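Local coordinates for 182aa long hypothetical protein (Pyrococcus horikoshii, PDB 2GAN) that is of unknown function but belongs to the GNAT family and is probably an acetyltransferase that uses acetyl-CoA, at residues I94-E99 with Y143-P148; E110-D115 with T126-A131. All coordinates share one frame; numbering follows the deposited sequence.

Overall arrangement
Contact 2 belongs to the buried interior, whereas contact 1 is only partly buried and lies at the outermost strand of this chain's sheet. Their centres are about 17 Å apart, yet both rest on the same unit: strand 106-114 and helix 123-137 meet in contact 2, and strand 141-146, which follows that helix, receives a loop in contact 1. Strands 106-114 and 141-146 are sheet neighbours, and Trp96 CZ2 packs 4.2 Å from Glu110 OE2 where the two contacts touch. Both are apolar, but contact 1 uses indole faces and edges, while contact 2 sets one phenyl ring against leucines and has a sulfate beside its strand. Both also reach the second subunit.

Contact 1: residues I94-E99 with Y143-P148; sequences IWWVPE and YVVTFP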
loop_
_atom_site.group_PDB
_atom_site.type_symbol
_atom_site.label_atom_id
_atom_site.label_comp_id
_atom_site.label_asym_id
_atom_site.label_seq_id
_atom_site.Cartn_x
_atom_site.Cartn_y
_atom_site.Cartn_z
ATOM N N ILE A 94 -0.127 -6.159 23.964
ATOM C CA ILE A 94 -0.056 -5.857 22.546
ATOM C C ILE A 94 0.327 -4.392 22.412
ATOM O O ILE A 94 -0.439 -3.498 22.779
ATOM C CB ILE A 94 -1.390 -6.164 21.871
ATOM C CG1 ILE A 94 -1.658 -7.660 22.008
ATOM C CG2 ILE A 94 -1.338 -5.805 20.383
ATOM C CD1 ILE A 94 -3.101 -8.006 21.980
ATOM N N TRP A 95 1.521 -4.167 21.872
ATOM C CA TRP A 95 2.091 -2.828 21.749
ATOM C C TRP A 95 1.218 -1.713 21.175
ATOM O O TRP A 95 1.321 -0.570 21.615
ATOM C CB TRP A 95 3.427 -2.885 20.984
ATOM C CG TRP A 95 3.295 -3.086 19.500
ATOM C CD1 TRP A 95 3.218 -4.276 18.833
ATOM C CD2 TRP A 95 3.182 -2.062 18.503
ATOM N NE1 TRP A 95 3.062 -4.057 17.482
ATOM C CE2 TRP A 95 3.036 -2.709 17.253
ATOM C CE3 TRP A 95 3.184 -0.665 18.544
ATOM C CZ2 TRP A 95 2.901 -2.000 16.052
ATOM C CZ3 TRP A 95 3.049 0.040 17.350
ATOM C CH2 TRP A 95 2.908 -0.630 16.122
ATOM N N TRP A 96 0.358 -2.019 20.211
ATOM C CA TRP A 96 -0.467 -0.962 19.635
ATOM C C TRP A 96 -1.834 -0.786 20.311
ATOM O O TRP A 96 -2.518 0.201 20.063
ATOM C CB TRP A 96 -0.655 -1.182 18.120
ATOM C CG TRP A 96 -1.182 -2.537 17.744
ATOM C CD1 TRP A 96 -0.449 -3.683 17.527
ATOM C CD2 TRP A 96 -2.557 -2.914 17.608
ATOM N NE1 TRP A 96 -1.287 -4.734 17.279
ATOM C CE2 TRP A 96 -2.585 -4.295 17.321
ATOM C CE3 TRP A 96 -3.770 -2.215 17.709
ATOM C CZ2 TRP A 96 -3.783 -4.998 17.126
ATOM C CZ3 TRP A 96 -4.961 -2.910 17.518
ATOM C CH2 TRP A 96 -4.959 -4.292 17.231
ATOM N N VAL A 97 -2.214 -1.719 21.179
ATOM C CA VAL A 97 -3.517 -1.662 21.848
ATOM C C VAL A 97 -3.724 -0.651 22.987
ATOM O O VAL A 97 -3.185 -0.798 24.078
ATOM C CB VAL A 97 -3.921 -3.060 22.368
ATOM C CG1 VAL A 97 -5.224 -2.973 23.159
ATOM C CG2 VAL A 97 -4.097 -4.010 21.185
ATOM N N PRO A 98 -4.548 0.383 22.749
ATOM C CA PRO A 98 -4.805 1.392 23.780
ATOM C C PRO A 98 -5.782 0.891 24.850
ATOM O O PRO A 98 -6.434 -0.148 24.692
ATOM C CB PRO A 98 -5.385 2.551 22.979
ATOM C CG PRO A 98 -6.238 1.832 21.978
ATOM C CD PRO A 98 -5.313 0.685 21.525
ATOM N N GLU A 99 -5.878 1.652 25.935
ATOM C CA GLU A 99 -6.757 1.320 27.045
ATOM C C GLU A 99 -8.218 1.201 26.602
ATOM O O GLU A 99 -8.976 0.406 27.158
ATOM C CB GLU A 99 -6.593 2.378 28.154
ATOM C CG GLU A 99 -7.880 2.939 28.779
ATOM C CD GLU A 99 -8.530 4.048 27.943
ATOM O OE1 GLU A 99 -7.812 4.983 27.509
ATOM O OE2 GLU A 99 -9.765 3.995 27.745
ATOM N N TYR A 143 -11.306 -6.187 15.558
ATOM C CA TYR A 143 -10.453 -5.000 15.428
ATOM C C TYR A 143 -9.148 -5.404 14.745
ATOM O O TYR A 143 -8.676 -6.525 14.920
ATOM C CB TYR A 143 -10.101 -4.427 16.799
ATOM C CG TYR A 143 -11.214 -3.690 17.500
ATOM C CD1 TYR A 143 -11.322 -2.310 17.397
ATOM C CD2 TYR A 143 -12.149 -4.371 18.280
ATOM C CE1 TYR A 143 -12.328 -1.614 18.053
ATOM C CE2 TYR A 143 -13.165 -3.685 18.941
ATOM C CZ TYR A 143 -13.244 -2.304 18.822
ATOM O OH TYR A 143 -14.227 -1.606 19.479
ATOM N N VAL A 144 -8.564 -4.491 13.971
ATOM C CA VAL A 144 -7.293 -4.758 13.291
ATOM C C VAL A 144 -6.419 -3.519 13.344
ATOM O O VAL A 144 -6.908 -2.423 13.612
ATOM C CB VAL A 144 -7.479 -5.124 11.795
ATOM C CG1 VAL A 144 -8.127 -6.479 11.659
ATOM C CG2 VAL A 144 -8.297 -4.051 11.094
ATOM N N VAL A 145 -5.123 -3.693 13.093
ATOM C CA VAL A 145 -4.200 -2.569 13.088
ATOM C C VAL A 145 -3.552 -2.534 11.715
ATOM O O VAL A 145 -3.356 -3.576 11.095
ATOM C CB VAL A 145 -3.095 -2.708 14.176
ATOM C CG1 VAL A 145 -2.171 -3.885 13.861
ATOM C CG2 VAL A 145 -2.295 -1.414 14.262
ATOM N N THR A 146 -3.253 -1.334 11.230
ATOM C CA THR A 146 -2.620 -1.186 9.932
ATOM C C THR A 146 -1.593 -0.078 10.030
ATOM O O THR A 146 -1.707 0.815 10.859
ATOM C CB THR A 146 -3.638 -0.827 8.834
ATOM O OG1 THR A 146 -4.141 0.487 9.083
ATOM C CG2 THR A 146 -4.782 -1.813 8.834
ATOM N N PHE A 147 -0.609 -0.135 9.153
ATOM C CA PHE A 147 0.469 0.831 9.148
ATOM C C PHE A 147 0.481 1.636 7.856
ATOM O O PHE A 147 0.989 1.183 6.836
ATOM C CB PHE A 147 1.764 0.063 9.325
ATOM C CG PHE A 147 1.699 -0.951 10.430
ATOM C CD1 PHE A 147 1.628 -0.540 11.758
ATOM C CD2 PHE A 147 1.686 -2.312 10.145
ATOM C CE1 PHE A 147 1.546 -1.466 12.788
ATOM C CE2 PHE A 147 1.604 -3.251 11.167
ATOM C CZ PHE A 147 1.535 -2.829 12.495
ATOM N N PRO A 148 -0.062 2.861 7.894
ATOM C CA PRO A 148 -0.108 3.708 6.697
ATOM C C PRO A 148 1.226 4.017 6.015
ATOM O O PRO A 148 1.262 4.222 4.804
ATOM C CB PRO A 148 -0.841 4.966 7.188
ATOM C CG PRO A 148 -0.494 5.022 8.634
ATOM C CD PRO A 148 -0.574 3.581 9.074
#
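The indole of Trp96 is filled on both faces. Over the centre of its six-membered ring sits Val145 CB, 3.4 Å from the centroid and 10° off the normal, a CH-pi contact; on the opposite face, nearer the rim, lie Ile94 CG2 and Val97 CG2. At its edge, in plane, is Trp95 NE1, while Trp96 CD1 in turn stands 3.5 Å above one face of the Trp95 ring. Trp95 meets the strand side edge-on: Phe147 CE1 lies near the plane of the indole, 3.6 Å from Trp95 CZ2.

Val145 suits its place because a beta-branched residue can spread over one face of a flat ring. With CG1 between the backbone N and carbonyl carbon (chi1 67°), that methyl reaches Trp96 CE2 at 3.5 Å, and CG2 lies over the same face, 3.7 Å from Trp96 CD2. The type I turn from Ile94 to Val97, closed by Val97 N to Ile94 O at 3.0 Å, brings the two aliphatic residues behind the same ring. Shrinking Trp96 to an alanine is likely to leave Val145 without its aromatic cover and Ile94 and Val97 without the ring they back, opening a gap between turn and strand.

Strand 141-146 is the last of this chain's sheet, which continues through antiparallel pairing into the second subunit; Phe171 of that subunit also meets the Trp95 ring. No hydrogen bond joins the two segments, so loop and strand are held here by shape and dispersion, the indole lying against the face of the sheet on Val145 and Leu108.

Contact 2: residues E110-D115 with T126-A131; sequences EFFVVD and TLLEFA. With SO4 (sulfate ion), chain D.
Phe112 reaches from its strand to Leu127 and Leu128 on the helix, and the contact can be traced along its side chain. Beyond CB, CG stands opposite the backbone N, beside the carbonyl carbon (chi1 177°), and this turns the ring to the helix. Further along, CE2 comes to 4.0 Å from Leu127 CB, and at the tip CZ lies equally far, 4.0 Å, from Leu128 CB. The ring thus reaches the first carbons of two successive leucines, crossing the Leu128 side chain at about a right angle. A long, flat side chain suits this site because the strand and helix axes stay 9.6 Å apart. Leu127 reaches back on its own account, its CD1 stopping 4.1 Å from Val113 O.

Strand 106-114, helix 123-137 and strand 141-146 form a beta-alpha-beta unit, the part of the GNAT fold that in relatives binds acetyl-CoA; the helix runs nearly antiparallel to the strand, at 153°, as such a crossover requires.

Next to Phe112 the strand departs from regular geometry. Phe111 has a positive phi (54°), consistent with the bulge of the corresponding strand in GNAT enzymes, and its N donates to sulfate O4 at 2.8 Å in a distinctly bent bond. The same oxygen lies 3.4 Å from Glu110 CB. Arg61 also binds this sulfate, probably a crystallisation ion, and its positive charge is likely to favour an anion there. The Phe111 ring itself packs among helices 14-27 and 47-65, while Phe112 O accepts a hydrogen bond from Tyr153 OH of the second subunit.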
loop_
_atom_site.group_PDB
_atom_site.type_symbol
_atom_site.label_atom_id
_atom_site.label_comp_id
_atom_site.label_asym_id
_atom_site.label_seq_id
_atom_site.Cartn_x
_atom_site.Cartn_y
_atom_site.Cartn_z
ATOM N N GLU A 110 -5.256 -10.656 13.371
ATOM C CA GLU A 110 -3.923 -10.310 12.901
ATOM C C GLU A 110 -3.306 -11.516 12.214
ATOM O O GLU A 110 -3.966 -12.551 12.048
ATOM C CB GLU A 110 -3.046 -9.830 14.076
ATOM C CG GLU A 110 -2.888 -10.798 15.243
ATOM C CD GLU A 110 -2.314 -10.131 16.510
ATOM O OE1 GLU A 110 -1.802 -10.855 17.385
ATOM O OE2 GLU A 110 -2.381 -8.890 16.643
ATOM N N PHE A 111 -2.056 -11.381 11.779
ATOM C CA PHE A 111 -1.373 -12.489 11.118
ATOM C C PHE A 111 -2.228 -12.980 9.947
ATOM O O PHE A 111 -2.348 -14.184 9.713
ATOM C CB PHE A 111 -1.166 -13.614 12.134
ATOM C CG PHE A 111 -0.044 -14.541 11.798
ATOM C CD1 PHE A 111 -0.294 -15.875 11.509
ATOM C CD2 PHE A 111 1.273 -14.101 11.849
ATOM C CE1 PHE A 111 0.753 -16.765 11.284
ATOM C CE2 PHE A 111 2.328 -14.977 11.626
ATOM C CZ PHE A 111 2.073 -16.309 11.347
ATOM N N PHE A 112 -2.821 -12.026 9.229
ATOM C CA PHE A 112 -3.691 -12.295 8.086
ATOM C C PHE A 112 -2.905 -12.138 6.797
ATOM O O PHE A 112 -2.589 -11.027 6.398
ATOM C CB PHE A 112 -4.849 -11.293 8.067
ATOM C CG PHE A 112 -5.775 -11.430 6.879
ATOM C CD1 PHE A 112 -6.400 -10.304 6.343
ATOM C CD2 PHE A 112 -6.054 -12.670 6.323
ATOM C CE1 PHE A 112 -7.291 -10.407 5.271
ATOM C CE2 PHE A 112 -6.948 -12.787 5.245
ATOM C CZ PHE A 112 -7.564 -11.650 4.722
ATOM N N VAL A 113 -2.605 -13.244 6.133
ATOM C CA VAL A 113 -1.857 -13.150 4.900
ATOM C C VAL A 113 -2.267 -14.226 3.924
ATOM O O VAL A 113 -2.996 -15.151 4.274
ATOM C CB VAL A 113 -0.341 -13.257 5.170
ATOM C CG1 VAL A 113 0.106 -14.710 5.063
ATOM C CG2 VAL A 113 0.409 -12.362 4.212
ATOM N N VAL A 114 -1.800 -14.095 2.692
ATOM C CA VAL A 114 -2.100 -15.075 1.661
ATOM C C VAL A 114 -0.852 -15.299 0.818
ATOM O O VAL A 114 -0.138 -14.354 0.503
ATOM C CB VAL A 114 -3.239 -14.602 0.738
ATOM C CG1 VAL A 114 -3.403 -15.585 -0.412
ATOM C CG2 VAL A 114 -4.538 -14.494 1.521
ATOM N N ASP A 115 -0.595 -16.555 0.469
ATOM C CA ASP A 115 0.556 -16.908 -0.347
ATOM C C ASP A 115 0.494 -16.044 -1.604
ATOM O O ASP A 115 -0.525 -16.015 -2.300
ATOM C CB ASP A 115 0.498 -18.396 -0.713
ATOM C CG ASP A 115 1.771 -18.890 -1.379
ATOM O OD1 ASP A 115 2.345 -19.879 -0.881
ATOM O OD2 ASP A 115 2.194 -18.301 -2.396
ATOM N N THR A 126 -12.296 -15.811 2.425
ATOM C CA THR A 126 -12.721 -16.973 3.202
ATOM C C THR A 126 -12.139 -16.930 4.602
ATOM O O THR A 126 -12.835 -17.189 5.591
ATOM C CB THR A 126 -12.269 -18.286 2.518
ATOM O OG1 THR A 126 -12.997 -18.464 1.300
ATOM C CG2 THR A 126 -12.496 -19.488 3.430
ATOM N N LEU A 127 -10.849 -16.625 4.685
ATOM C CA LEU A 127 -10.203 -16.543 5.979
ATOM C C LEU A 127 -10.833 -15.426 6.807
ATOM O O LEU A 127 -11.361 -15.682 7.889
ATOM C CB LEU A 127 -8.696 -16.310 5.809
ATOM C CG LEU A 127 -7.892 -17.553 5.401
ATOM C CD1 LEU A 127 -6.436 -17.184 5.177
ATOM C CD2 LEU A 127 -8.003 -18.605 6.504
ATOM N N LEU A 128 -10.814 -14.202 6.286
ATOM C CA LEU A 128 -11.367 -13.052 7.004
ATOM C C LEU A 128 -12.805 -13.304 7.467
ATOM O O LEU A 128 -13.129 -13.098 8.640
ATOM C CB LEU A 128 -11.299 -11.794 6.130
ATOM C CG LEU A 128 -11.559 -10.439 6.802
ATOM C CD1 LEU A 128 -10.637 -10.253 8.010
ATOM C CD2 LEU A 128 -11.331 -9.329 5.788
ATOM N N GLU A 129 -13.662 -13.755 6.551
ATOM C CA GLU A 129 -15.049 -14.049 6.892
ATOM C C GLU A 129 -15.104 -15.046 8.045
ATOM O O GLU A 129 -15.862 -14.876 8.998
ATOM C CB GLU A 129 -15.791 -14.628 5.682
ATOM C CG GLU A 129 -17.165 -15.203 6.025
ATOM C CD GLU A 129 -17.864 -15.830 4.827
ATOM O OE1 GLU A 129 -17.269 -16.735 4.187
ATOM O OE2 GLU A 129 -19.014 -15.418 4.534
ATOM N N PHE A 130 -14.303 -16.098 7.957
ATOM C CA PHE A 130 -14.286 -17.095 9.021
ATOM C C PHE A 130 -13.881 -16.449 10.350
ATOM O O PHE A 130 -14.515 -16.677 11.371
ATOM C CB PHE A 130 -13.314 -18.222 8.671
ATOM C CG PHE A 130 -13.294 -19.341 9.670
ATOM C CD1 PHE A 130 -12.504 -19.260 10.808
ATOM C CD2 PHE A 130 -14.073 -20.477 9.477
ATOM C CE1 PHE A 130 -12.481 -20.299 11.737
ATOM C CE2 PHE A 130 -14.059 -21.521 10.401
ATOM C CZ PHE A 130 -13.260 -21.427 11.536
ATOM N N ALA A 131 -12.834 -15.624 10.315
ATOM C CA ALA A 131 -12.319 -14.951 11.500
ATOM C C ALA A 131 -13.323 -13.994 12.125
ATOM O O ALA A 131 -13.485 -13.958 13.343
ATOM C CB ALA A 131 -11.034 -14.204 11.158
HETATM S S SO4 D . 0.437 -8.621 12.024
HETATM O O1 SO4 D . 0.471 -8.951 10.585
HETATM O O2 SO4 D . -0.564 -7.560 12.279
HETATM O O3 SO4 D . 1.773 -8.146 12.427
HETATM O O4 SO4 D . 0.070 -9.817 12.796
#